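Benzyl alcohol dehydrogenase (Acinetobacter calcoaceticus, PDB 1F8F) catalyses the NAD-dependent oxidation of aromatic alcohols such as benzyl alcohol to aldehydes, probably with the substrate oxygen bound to a zinc ion. Local coordinates at residues A[168-173]-A[363-368]; A[41-46]-A[353-358]; A[88-93]-A[174-179]; A[164-169]-A[343-348]. All blocks are in the same frame, centred on the assembly; numbering follows the deposited sequence.

Overall arrangement
Three of the four contacts are buried and one lies near the surface. Contacts 1, 2 and 4 share one region, since strand 343-347, helix 351-360 and strand 365-369 follow one another along the chain: contact 4 takes the first strand, contact 2 the helix and contact 1 the second strand. Contacts 1 and 4 also start from the same irregular turn, sharing Leu168 and Gly169. Both, like contact 2, are joined through methyls, methylenes and other apolar parts of side chains, with no hydrogen bond crossing. Contact 3 differs, a single amide-to-hydroxyl bond bridging widely separated backbones. Contacts 1 and 2 supply ligands to the same zinc, contacts 1, 2 and 3 all reach NAD, and contact 4 lies well away from either.

Contact 1: residues A[168-173]-A[363-368]; sequences LGPLGC and TLKPII. With ZN (zinc ion), chain B.
Pro170 meets Lys365 and Ile367, alternate residues of strand 365-369 whose side chains face the turn 168-173. Followed round its ring, the proline turns from one to the other. Pro170 CB lies on the lysine side, 4.0 Å from Lys365 CD and 4.1 Å from Lys365 CG. Pro170 CG is shared: it touches Ile367 CD1 at 3.7 Å and also stands 4.0 Å from Lys365 CD. Pro170 CD, on the isoleucine side, is 4.0 Å from Ile367 CD1. Strand 365-369 belongs to the GroES-like fold of the medium-chain alcohol dehydrogenases, where it runs antiparallel to strand 33-42 and parallel to strand 343-347. Proline and isoleucine cross at about a right angle, the latter presenting its CG1-CD1 arm. The lysine leaves with CG anti to the backbone N (chi1 171°), alongside the proline; bends at chi2 and chi3 then curve the chain aside. Its NZ forms a hydrogen bond to Met43 O and a salt bridge to Glu66 OE1, so the ammonium is held by two partners in a buried setting. Three residues after the proline, Cys173 takes the N-cap position of helix 174-186, and its SG binds the zinc ion at 2.2 Å, joining Cys44 and His65.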
# COMPACT_ATOMS: atom_id res chain seq x y z
N LEU A 168 -5.99 -26.10 19.81
CA LEU A 168 -5.59 -24.73 19.41
C LEU A 168 -4.33 -24.08 19.87
O LEU A 168 -3.86 -23.07 19.28
CB LEU A 168 -6.72 -23.76 19.83
CG LEU A 168 -8.11 -24.13 19.30
CD1 LEU A 168 -9.06 -23.05 19.76
CD2 LEU A 168 -8.17 -24.26 17.77
N GLY A 169 -3.59 -24.63 20.86
CA GLY A 169 -2.29 -24.10 21.26
C GLY A 169 -1.37 -23.72 20.12
O GLY A 169 -0.69 -22.66 20.08
N PRO A 170 -1.13 -24.62 19.16
CA PRO A 170 -0.21 -24.40 18.05
C PRO A 170 -0.48 -23.16 17.24
O PRO A 170 0.40 -22.57 16.60
CB PRO A 170 -0.39 -25.69 17.21
CG PRO A 170 -0.70 -26.72 18.27
CD PRO A 170 -1.72 -25.99 19.13
N LEU A 171 -1.69 -22.60 17.29
CA LEU A 171 -2.03 -21.35 16.65
C LEU A 171 -1.22 -20.23 17.28
O LEU A 171 -1.02 -19.19 16.65
CB LEU A 171 -3.52 -21.01 16.65
CG LEU A 171 -4.50 -21.94 15.92
CD1 LEU A 171 -5.95 -21.57 16.26
CD2 LEU A 171 -4.33 -21.84 14.45
N GLY A 172 -0.80 -20.32 18.54
CA GLY A 172 0.01 -19.21 19.14
C GLY A 172 1.45 -19.11 18.60
O GLY A 172 2.22 -18.25 19.06
N CYS A 173 1.89 -19.99 17.69
CA CYS A 173 3.20 -19.93 17.11
C CYS A 173 3.29 -20.49 15.69
O CYS A 173 3.26 -19.71 14.74
CB CYS A 173 4.33 -20.64 17.87
SG CYS A 173 5.98 -20.31 17.16
N THR A 363 6.19 -36.91 12.58
CA THR A 363 5.17 -36.08 13.21
C THR A 363 5.40 -34.62 12.84
O THR A 363 6.43 -34.05 13.25
CB THR A 363 5.18 -36.23 14.74
OG1 THR A 363 4.76 -37.56 15.08
CG2 THR A 363 4.27 -35.25 15.45
N LEU A 364 4.37 -34.06 12.21
CA LEU A 364 4.39 -32.67 11.75
C LEU A 364 4.25 -31.70 12.93
O LEU A 364 5.07 -30.81 13.08
CB LEU A 364 3.30 -32.33 10.75
CG LEU A 364 3.43 -32.67 9.27
CD1 LEU A 364 4.42 -31.72 8.60
CD2 LEU A 364 3.87 -34.12 9.05
N LYS A 365 3.20 -31.86 13.70
CA LYS A 365 2.93 -31.04 14.87
C LYS A 365 2.46 -31.82 16.09
O LYS A 365 1.26 -32.00 16.30
CB LYS A 365 1.88 -29.93 14.50
CG LYS A 365 1.34 -29.12 15.66
CD LYS A 365 2.46 -28.38 16.41
CE LYS A 365 3.16 -27.34 15.54
NZ LYS A 365 4.30 -26.67 16.27
N PRO A 366 3.34 -32.13 17.02
CA PRO A 366 2.96 -32.77 18.30
C PRO A 366 2.22 -31.83 19.22
O PRO A 366 2.41 -30.60 19.20
CB PRO A 366 4.27 -33.22 18.89
CG PRO A 366 5.40 -32.85 17.94
CD PRO A 366 4.81 -31.85 16.95
N ILE A 367 1.33 -32.31 20.07
CA ILE A 367 0.55 -31.64 21.09
C ILE A 367 0.56 -32.45 22.39
O ILE A 367 0.29 -33.65 22.41
CB ILE A 367 -0.90 -31.30 20.75
CG1 ILE A 367 -1.02 -30.47 19.46
CG2 ILE A 367 -1.48 -30.46 21.91
CD1 ILE A 367 -2.39 -29.92 19.12
N ILE A 368 1.28 -31.93 23.39
CA ILE A 368 1.41 -32.58 24.69
C ILE A 368 0.13 -32.36 25.46
O ILE A 368 -0.20 -31.22 25.87
CB ILE A 368 2.68 -32.07 25.45
CG1 ILE A 368 3.93 -32.18 24.62
CG2 ILE A 368 2.91 -32.93 26.72
CD1 ILE A 368 4.56 -31.08 23.85
ZN ZN B . 7.58 -21.66 17.72

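Contact 2: residues A[41-46]-A[353-358]; sequences TGMCHT and QAAIDS. With ZN (zinc ion), chain B; NAD (nicotinamide-adenine-dinucleotide), chain F; EOH (ethanol), chain G.
Met43 reaches across to helix 351-360 and buries its thioether against Ala354 and Ala355. Its chain runs out extended through chi1 and chi2, then turns at chi3 (-72°), which sets CE over the first alanine while SD faces the second. Met43 CE presses on Ala354 CB at 3.4 Å, closer than carbons usually pack. Met43 SD lies 3.5 Å from Ala355 N and 4.1 Å from Ala355 CB, so the sulfur rests on the helix backbone as much as on the methyl. Ser358 borders the sulfur loosely; Ser358 OG is turned back along the helix and donates to Ala355 O at 2.9 Å. Pro366 and Ile368 of strand 365-369 also pack on Met43. The residues after it lead straight to the active site: Cys44 SG binds the zinc at 2.4 Å and accepts a capping bond from Thr46 N. Thr46 OG1 donates to the zinc-bound ethanol O at 2.6 Å and accepts from NAD O2D at 3.2 Å. The ethanol, probably from the crystallisation liquor, occupies the place expected for a substrate alcohol. A chain from alcohol through side-chain hydroxyl to nicotinamide ribose is consistent with the proton relay of the catalytic zinc site in medium-chain alcohol dehydrogenases.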
# COMPACT_ATOMS: atom_id res chain seq x y z
N THR A 41 -0.43 -28.27 25.10
CA THR A 41 0.56 -27.35 24.59
C THR A 41 1.29 -27.92 23.38
O THR A 41 1.88 -28.99 23.52
CB THR A 41 1.66 -27.06 25.62
OG1 THR A 41 1.07 -26.51 26.80
CG2 THR A 41 2.70 -26.03 25.17
N GLY A 42 1.28 -27.19 22.27
CA GLY A 42 2.01 -27.68 21.10
C GLY A 42 3.51 -27.72 21.25
O GLY A 42 4.07 -26.99 22.08
N MET A 43 4.21 -28.51 20.45
CA MET A 43 5.66 -28.63 20.45
C MET A 43 6.20 -28.12 19.10
O MET A 43 5.73 -28.47 18.03
CB MET A 43 6.22 -30.04 20.61
CG MET A 43 7.75 -30.02 20.77
SD MET A 43 8.39 -31.75 20.78
CE MET A 43 7.82 -32.26 22.39
N CYS A 44 7.22 -27.31 19.19
CA CYS A 44 7.83 -26.62 18.05
C CYS A 44 9.33 -26.77 18.10
O CYS A 44 10.04 -26.83 19.10
CB CYS A 44 7.34 -25.17 18.07
SG CYS A 44 8.29 -23.91 17.21
N HIS A 45 9.92 -26.76 16.93
CA HIS A 45 11.32 -26.86 16.63
C HIS A 45 12.17 -26.00 17.53
O HIS A 45 13.19 -26.38 18.11
CB HIS A 45 11.47 -26.53 15.12
CG HIS A 45 12.86 -26.90 14.68
ND1 HIS A 45 13.74 -25.99 14.13
CD2 HIS A 45 13.51 -28.09 14.77
CE1 HIS A 45 14.89 -26.61 13.88
NE2 HIS A 45 14.76 -27.87 14.26
N THR A 46 11.69 -24.77 17.75
CA THR A 46 12.26 -23.80 18.64
C THR A 46 12.40 -24.29 20.07
O THR A 46 13.41 -23.89 20.70
CB THR A 46 11.49 -22.46 18.56
OG1 THR A 46 11.43 -22.03 17.18
CG2 THR A 46 12.25 -21.42 19.36
N GLN A 353 9.62 -38.36 23.54
CA GLN A 353 9.31 -39.08 22.33
C GLN A 353 8.66 -38.14 21.30
O GLN A 353 8.84 -38.30 20.11
CB GLN A 353 8.29 -40.21 22.53
CG GLN A 353 8.06 -40.98 21.23
CD GLN A 353 9.12 -42.03 20.99
OE1 GLN A 353 9.27 -42.84 21.91
NE2 GLN A 353 9.79 -42.03 19.85
N ALA A 354 7.97 -37.12 21.81
CA ALA A 354 7.38 -36.15 20.88
C ALA A 354 8.54 -35.39 20.20
O ALA A 354 8.47 -35.21 18.98
CB ALA A 354 6.38 -35.26 21.58
N ALA A 355 9.60 -35.04 20.90
CA ALA A 355 10.73 -34.40 20.24
C ALA A 355 11.33 -35.26 19.13
O ALA A 355 11.47 -34.78 17.98
CB ALA A 355 11.80 -33.99 21.22
N ILE A 356 11.64 -36.51 19.40
CA ILE A 356 12.22 -37.45 18.46
C ILE A 356 11.43 -37.60 17.19
O ILE A 356 11.94 -37.53 16.06
CB ILE A 356 12.36 -38.83 19.16
CG1 ILE A 356 13.36 -38.73 20.31
CG2 ILE A 356 12.77 -39.93 18.20
CD1 ILE A 356 13.47 -39.93 21.22
N ASP A 357 10.13 -37.84 17.29
CA ASP A 357 9.29 -37.98 16.12
C ASP A 357 9.30 -36.73 15.24
O ASP A 357 9.22 -36.86 14.02
CB ASP A 357 7.89 -38.39 16.53
CG ASP A 357 7.82 -39.70 17.31
OD1 ASP A 357 8.81 -40.44 17.40
OD2 ASP A 357 6.73 -39.98 17.85
N SER A 358 9.33 -35.51 15.80
CA SER A 358 9.32 -34.33 14.93
C SER A 358 10.67 -34.23 14.23
O SER A 358 10.71 -34.08 13.00
CB SER A 358 8.91 -33.06 15.66
OG SER A 358 9.62 -32.89 16.86
ZN ZN B . 7.58 -21.66 17.72
PA NAD F . 9.73 -28.81 10.80
O1A NAD F . 8.37 -29.35 11.11
O2A NAD F . 10.90 -29.59 11.24
O5B NAD F . 9.82 -28.37 9.28
C5B NAD F . 10.94 -27.99 8.45
C4B NAD F . 11.02 -28.88 7.21
O4B NAD F . 12.24 -28.55 6.47
C3B NAD F . 11.06 -30.40 7.43
O3B NAD F . 9.92 -31.05 6.90
C2B NAD F . 12.31 -30.90 6.71
O2B NAD F . 12.13 -32.11 5.95
C1B NAD F . 12.61 -29.72 5.77
N9A NAD F . 14.00 -29.61 5.36
C8A NAD F . 15.13 -29.55 6.14
N7A NAD F . 16.25 -29.44 5.42
C5A NAD F . 15.81 -29.46 4.11
C6A NAD F . 16.49 -29.38 2.88
N6A NAD F . 17.81 -29.27 2.73
N1A NAD F . 15.74 -29.41 1.75
C2A NAD F . 14.38 -29.52 1.86
N3A NAD F . 13.67 -29.59 2.94
C4A NAD F . 14.44 -29.56 4.05
O3 NAD F . 9.78 -27.34 11.51
PN NAD F . 8.57 -26.29 11.58
O1N NAD F . 7.82 -26.27 10.32
O2N NAD F . 7.75 -26.60 12.76
O5D NAD F . 9.44 -24.94 11.81
C5D NAD F . 10.07 -24.32 10.68
C4D NAD F . 11.18 -23.38 11.00
O4D NAD F . 10.70 -22.03 11.29
C3D NAD F . 12.25 -23.70 12.05
O3D NAD F . 13.47 -23.04 11.66
C2D NAD F . 11.69 -22.93 13.25
O2D NAD F . 12.60 -22.76 14.32
C1D NAD F . 11.40 -21.63 12.48
N1N NAD F . 10.43 -20.81 13.21
C2N NAD F . 10.46 -19.48 12.95
C3N NAD F . 9.53 -18.67 13.56
C7N NAD F . 9.45 -17.12 13.32
O7N NAD F . 8.62 -16.46 13.93
N7N NAD F . 10.37 -16.63 12.41
C4N NAD F . 8.53 -19.22 14.42
C5N NAD F . 8.29 -20.58 14.12
C6N NAD F . 9.19 -21.45 13.54
C1 EOH G . 9.44 -18.87 17.33
C2 EOH G . 10.57 -18.07 16.83
O EOH G . 9.49 -20.29 17.22

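Contact 3: residues A[88-93]-A[174-179]; sequences VLSYGY and GIQTGA. With NAD (nicotinamide-adenine-dinucleotide), chain F.
Gln176 reaches from the first turn of helix 174-186 to Ser90, and its amide makes the close part of this contact. Gln176 NE2 donates to Ser90 OG at 2.9 Å through a noticeably bent bond (141° at the hydrogen), with the hydroxyl tilted a little from the amide plane. The chain can span the distance because it is extended beyond CG, while chi1 (74°) sets CG between the backbone N and the carbonyl carbon. Even so, the nearest CA atoms, those of Ser90 and Gln176, are 9.5 Å apart: side chains bridge the two segments, and the backbones stay well separated. A second, weak bond from Gln176 NE2 to Gly172 O may help to hold the amide's rotation.

The Tyr91 side is looser. Gln176 NE2 comes near the plane of the ring at its edge, 3.6 Å from Tyr91 CE2, with ring and amide planes 52° apart, and no hydrogen bond is made there. Although loose, this side is buried too. On the next helix residue, Thr177 OG1 lies 3.5 Å from C4N of NAD, the carbon that receives hydride in such enzymes, and is hydrogen-bonded to Cys173 O.

Helix 321-333 packs alongside, with Pro321 touching Ser90, Tyr91 and Gln176; strand 86-89, which leads into Ser90, runs between strands 66-74 and 156-159, and helix 201-213 meets helix 174-186 through Ile175 and Ala179.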
# COMPACT_ATOMS: atom_id res chain seq x y z
N VAL A 88 -5.78 -19.09 23.99
CA VAL A 88 -4.55 -19.50 23.27
C VAL A 88 -3.41 -18.57 23.70
O VAL A 88 -3.67 -17.36 23.83
CB VAL A 88 -4.83 -19.52 21.76
CG1 VAL A 88 -3.47 -19.68 21.04
CG2 VAL A 88 -5.74 -20.68 21.34
N LEU A 89 -2.27 -18.93 24.14
CA LEU A 89 -1.20 -18.10 24.66
C LEU A 89 -0.15 -17.98 23.55
O LEU A 89 0.46 -18.95 23.12
CB LEU A 89 -0.45 -18.84 25.78
CG LEU A 89 -1.33 -19.46 26.86
CD1 LEU A 89 -0.47 -19.81 28.09
CD2 LEU A 89 -2.42 -18.48 27.33
N SER A 90 0.00 -16.78 23.06
CA SER A 90 0.83 -16.38 21.96
C SER A 90 2.15 -15.83 22.49
O SER A 90 2.38 -15.90 23.70
CB SER A 90 0.09 -15.31 21.12
OG SER A 90 0.67 -15.02 19.87
N TYR A 91 3.03 -15.31 21.64
CA TYR A 91 4.29 -14.77 22.09
C TYR A 91 4.09 -13.51 22.95
O TYR A 91 3.04 -12.99 23.21
CB TYR A 91 5.22 -14.46 20.94
CG TYR A 91 4.64 -13.48 19.91
CD1 TYR A 91 4.89 -12.11 19.99
CD2 TYR A 91 3.90 -13.95 18.83
CE1 TYR A 91 4.34 -11.22 19.07
CE2 TYR A 91 3.36 -13.10 17.89
CZ TYR A 91 3.62 -11.74 18.00
OH TYR A 91 3.06 -10.89 17.08
N GLY A 92 5.21 -13.01 23.46
CA GLY A 92 5.42 -11.92 24.36
C GLY A 92 5.84 -10.57 23.81
O GLY A 92 6.86 -10.35 23.18
N TYR A 93 4.94 -9.57 24.02
CA TYR A 93 5.14 -8.19 23.58
C TYR A 93 4.79 -7.14 24.63
O TYR A 93 3.98 -7.33 25.53
CB TYR A 93 4.48 -7.90 22.24
CG TYR A 93 2.97 -7.91 22.17
CD1 TYR A 93 2.29 -9.13 22.25
CD2 TYR A 93 2.21 -6.76 22.02
CE1 TYR A 93 0.91 -9.23 22.20
CE2 TYR A 93 0.83 -6.82 21.96
CZ TYR A 93 0.20 -8.05 22.05
OH TYR A 93 -1.18 -8.11 22.00
N GLY A 174 3.58 -21.79 15.53
CA GLY A 174 3.82 -22.30 14.16
C GLY A 174 2.73 -22.12 13.11
O GLY A 174 3.07 -21.87 11.92
N ILE A 175 1.45 -22.30 13.42
CA ILE A 175 0.37 -22.13 12.45
C ILE A 175 0.16 -20.67 12.05
O ILE A 175 0.12 -20.39 10.86
CB ILE A 175 -0.93 -22.78 12.94
CG1 ILE A 175 -0.66 -24.12 13.66
CG2 ILE A 175 -1.91 -23.01 11.77
CD1 ILE A 175 -0.02 -25.22 12.82
N GLN A 176 0.21 -19.70 12.99
CA GLN A 176 0.11 -18.28 12.72
C GLN A 176 1.33 -17.83 11.93
O GLN A 176 1.23 -16.93 11.07
CB GLN A 176 -0.12 -17.36 13.92
CG GLN A 176 1.01 -17.06 14.90
CD GLN A 176 0.57 -16.07 15.98
OE1 GLN A 176 -0.47 -15.44 15.80
NE2 GLN A 176 1.24 -15.88 17.12
N THR A 177 2.47 -18.47 12.19
CA THR A 177 3.70 -18.03 11.52
C THR A 177 3.60 -18.31 10.02
O THR A 177 3.89 -17.48 9.15
CB THR A 177 4.98 -18.71 12.08
OG1 THR A 177 5.26 -18.31 13.42
CG2 THR A 177 6.21 -18.33 11.24
N GLY A 178 3.16 -19.49 9.68
CA GLY A 178 3.08 -19.89 8.29
C GLY A 178 1.93 -19.25 7.54
O GLY A 178 2.16 -18.82 6.39
N ALA A 179 0.75 -19.27 8.17
CA ALA A 179 -0.44 -18.68 7.55
C ALA A 179 -0.27 -17.17 7.43
O ALA A 179 -0.61 -16.56 6.41
CB ALA A 179 -1.71 -18.93 8.39
PA NAD F . 9.73 -28.81 10.80
O1A NAD F . 8.37 -29.35 11.11
O2A NAD F . 10.90 -29.59 11.24
O5B NAD F . 9.82 -28.37 9.28
C5B NAD F . 10.94 -27.99 8.45
C4B NAD F . 11.02 -28.88 7.21
O4B NAD F . 12.24 -28.55 6.47
C3B NAD F . 11.06 -30.40 7.43
O3B NAD F . 9.92 -31.05 6.90
C2B NAD F . 12.31 -30.90 6.71
O2B NAD F . 12.13 -32.11 5.95
C1B NAD F . 12.61 -29.72 5.77
N9A NAD F . 14.00 -29.61 5.36
C8A NAD F . 15.13 -29.55 6.14
N7A NAD F . 16.25 -29.44 5.42
C5A NAD F . 15.81 -29.46 4.11
C6A NAD F . 16.49 -29.38 2.88
N6A NAD F . 17.81 -29.27 2.73
N1A NAD F . 15.74 -29.41 1.75
C2A NAD F . 14.38 -29.52 1.86
N3A NAD F . 13.67 -29.59 2.94
C4A NAD F . 14.44 -29.56 4.05
O3 NAD F . 9.78 -27.34 11.51
PN NAD F . 8.57 -26.29 11.58
O1N NAD F . 7.82 -26.27 10.32
O2N NAD F . 7.75 -26.60 12.76
O5D NAD F . 9.44 -24.94 11.81
C5D NAD F . 10.07 -24.32 10.68
C4D NAD F . 11.18 -23.38 11.00
O4D NAD F . 10.70 -22.03 11.29
C3D NAD F . 12.25 -23.70 12.05
O3D NAD F . 13.47 -23.04 11.66
C2D NAD F . 11.69 -22.93 13.25
O2D NAD F . 12.60 -22.76 14.32
C1D NAD F . 11.40 -21.63 12.48
N1N NAD F . 10.43 -20.81 13.21
C2N NAD F . 10.46 -19.48 12.95
C3N NAD F . 9.53 -18.67 13.56
C7N NAD F . 9.45 -17.12 13.32
O7N NAD F . 8.62 -16.46 13.93
N7N NAD F . 10.37 -16.63 12.41
C4N NAD F . 8.53 -19.22 14.42
C5N NAD F . 8.29 -20.58 14.12
C6N NAD F . 9.19 -21.45 13.54

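Contact 4: residues A[164-169]-A[343-348]; sequences PIELLG and VKFYAF
Leu167 and Glu166, neighbours in the irregular turn before helix 174-186, lie against Val343 and Phe345 of strand 343-347. The purely apolar pairs come from the leucine. A chi1 of -159° swings its CG away from the backbone N, and the CD1 branch comes closer to the strand than the base of the side chain does, with Leu167 CD1 4.1 Å from Val343 CG1. That same Leu167 CD1 is 4.3 Å from Phe345 CZ, so one methyl touches both strand residues. Strand 343-347 pairs in parallel with strand 365-369, which in turn runs antiparallel to strand 33-42 in the sheet of the GroES-like fold; Val343 and Phe345, two apart, both face the turn. A second kind of contact sets the methylene part of an acid against an aromatic ring. Glu166 CG approaches Phe345 CZ at 3.9 Å and Phe345 CE1 at the same distance, the side chains crossing at about a right angle. The chain bends at chi2 (-97°), and the carboxylate lies beyond the ring, its plane turned 59° from it. No hydrogen bond links the segments. The ring also has a cation-pi partner, Lys369, while Glu166 also packs on Val39 and Ala40 of strand 33-42.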
# COMPACT_ATOMS: atom_id res chain seq x y z
N PRO A 164 -12.80 -27.99 20.42
CA PRO A 164 -12.06 -28.65 21.50
C PRO A 164 -10.86 -27.81 21.89
O PRO A 164 -10.15 -27.49 20.94
CB PRO A 164 -11.63 -29.98 20.87
CG PRO A 164 -12.67 -30.24 19.81
CD PRO A 164 -13.06 -28.90 19.27
N ILE A 165 -10.56 -27.39 23.11
CA ILE A 165 -9.47 -26.46 23.38
C ILE A 165 -8.08 -27.06 23.26
O ILE A 165 -7.02 -26.40 23.13
CB ILE A 165 -9.67 -25.79 24.76
CG1 ILE A 165 -8.64 -24.71 25.13
CG2 ILE A 165 -9.69 -26.84 25.86
CD1 ILE A 165 -8.63 -23.56 24.16
N GLU A 166 -7.92 -28.39 23.24
CA GLU A 166 -6.62 -29.04 23.19
C GLU A 166 -5.87 -28.94 21.86
O GLU A 166 -4.66 -28.90 21.76
CB GLU A 166 -6.68 -30.51 23.61
CG GLU A 166 -7.60 -31.34 22.74
CD GLU A 166 -8.98 -31.52 23.29
OE1 GLU A 166 -9.61 -30.55 23.85
OE2 GLU A 166 -9.54 -32.64 23.17
N LEU A 167 -6.66 -28.78 20.80
CA LEU A 167 -6.19 -28.58 19.44
C LEU A 167 -5.71 -27.19 19.07
O LEU A 167 -5.03 -27.07 18.03
CB LEU A 167 -7.45 -28.94 18.64
CG LEU A 167 -7.48 -29.35 17.20
CD1 LEU A 167 -6.38 -30.34 16.82
CD2 LEU A 167 -8.83 -29.98 16.86
N LEU A 168 -5.99 -26.10 19.81
CA LEU A 168 -5.59 -24.73 19.41
C LEU A 168 -4.33 -24.08 19.87
O LEU A 168 -3.86 -23.07 19.28
CB LEU A 168 -6.72 -23.76 19.83
CG LEU A 168 -8.11 -24.13 19.30
CD1 LEU A 168 -9.06 -23.05 19.76
CD2 LEU A 168 -8.17 -24.26 17.77
N GLY A 169 -3.59 -24.63 20.86
CA GLY A 169 -2.29 -24.10 21.26
C GLY A 169 -1.37 -23.72 20.12
O GLY A 169 -0.69 -22.66 20.08
N VAL A 343 -1.67 -32.64 13.03
CA VAL A 343 -1.52 -32.97 14.44
C VAL A 343 -1.52 -34.38 14.94
O VAL A 343 -2.43 -35.10 14.50
CB VAL A 343 -2.64 -32.14 15.17
CG1 VAL A 343 -2.94 -32.53 16.58
CG2 VAL A 343 -2.14 -30.67 15.14
N LYS A 344 -0.65 -34.68 15.93
CA LYS A 344 -0.72 -35.97 16.62
C LYS A 344 -0.52 -35.78 18.14
O LYS A 344 0.40 -35.10 18.60
CB LYS A 344 0.29 -36.98 16.08
CG LYS A 344 0.33 -38.33 16.76
CD LYS A 344 1.55 -39.16 16.37
CE LYS A 344 1.51 -40.65 16.70
NZ LYS A 344 1.50 -40.90 18.17
N PHE A 345 -1.41 -36.32 18.97
CA PHE A 345 -1.40 -36.17 20.42
C PHE A 345 -0.52 -37.17 21.18
O PHE A 345 -0.47 -38.34 20.83
CB PHE A 345 -2.83 -36.30 20.94
CG PHE A 345 -3.79 -35.20 20.59
CD1 PHE A 345 -3.72 -33.96 21.19
CD2 PHE A 345 -4.83 -35.43 19.69
CE1 PHE A 345 -4.62 -32.94 20.89
CE2 PHE A 345 -5.74 -34.42 19.38
CZ PHE A 345 -5.63 -33.16 19.97
N TYR A 346 0.24 -36.78 22.19
CA TYR A 346 1.06 -37.63 23.01
C TYR A 346 0.71 -37.43 24.49
O TYR A 346 0.30 -36.29 24.75
CB TYR A 346 2.52 -37.18 22.81
CG TYR A 346 3.12 -37.44 21.45
CD1 TYR A 346 2.83 -36.63 20.35
CD2 TYR A 346 3.97 -38.51 21.27
CE1 TYR A 346 3.38 -36.88 19.10
CE2 TYR A 346 4.52 -38.78 20.02
CZ TYR A 346 4.23 -37.96 18.94
OH TYR A 346 4.78 -38.26 17.70
N ALA A 347 0.95 -38.36 25.41
CA ALA A 347 0.75 -38.08 26.83
C ALA A 347 1.88 -37.24 27.42
O ALA A 347 3.04 -37.30 26.93
CB ALA A 347 0.73 -39.43 27.57
N PHE A 348 1.67 -36.51 28.53
CA PHE A 348 2.70 -35.72 29.18
C PHE A 348 3.98 -36.48 29.47
O PHE A 348 5.08 -36.03 29.17
CB PHE A 348 2.16 -35.10 30.48
CG PHE A 348 2.87 -33.86 30.96
CD1 PHE A 348 3.78 -33.18 30.17
CD2 PHE A 348 2.57 -33.33 32.20
CE1 PHE A 348 4.42 -32.03 30.61
CE2 PHE A 348 3.19 -32.18 32.67
CZ PHE A 348 4.12 -31.54 31.88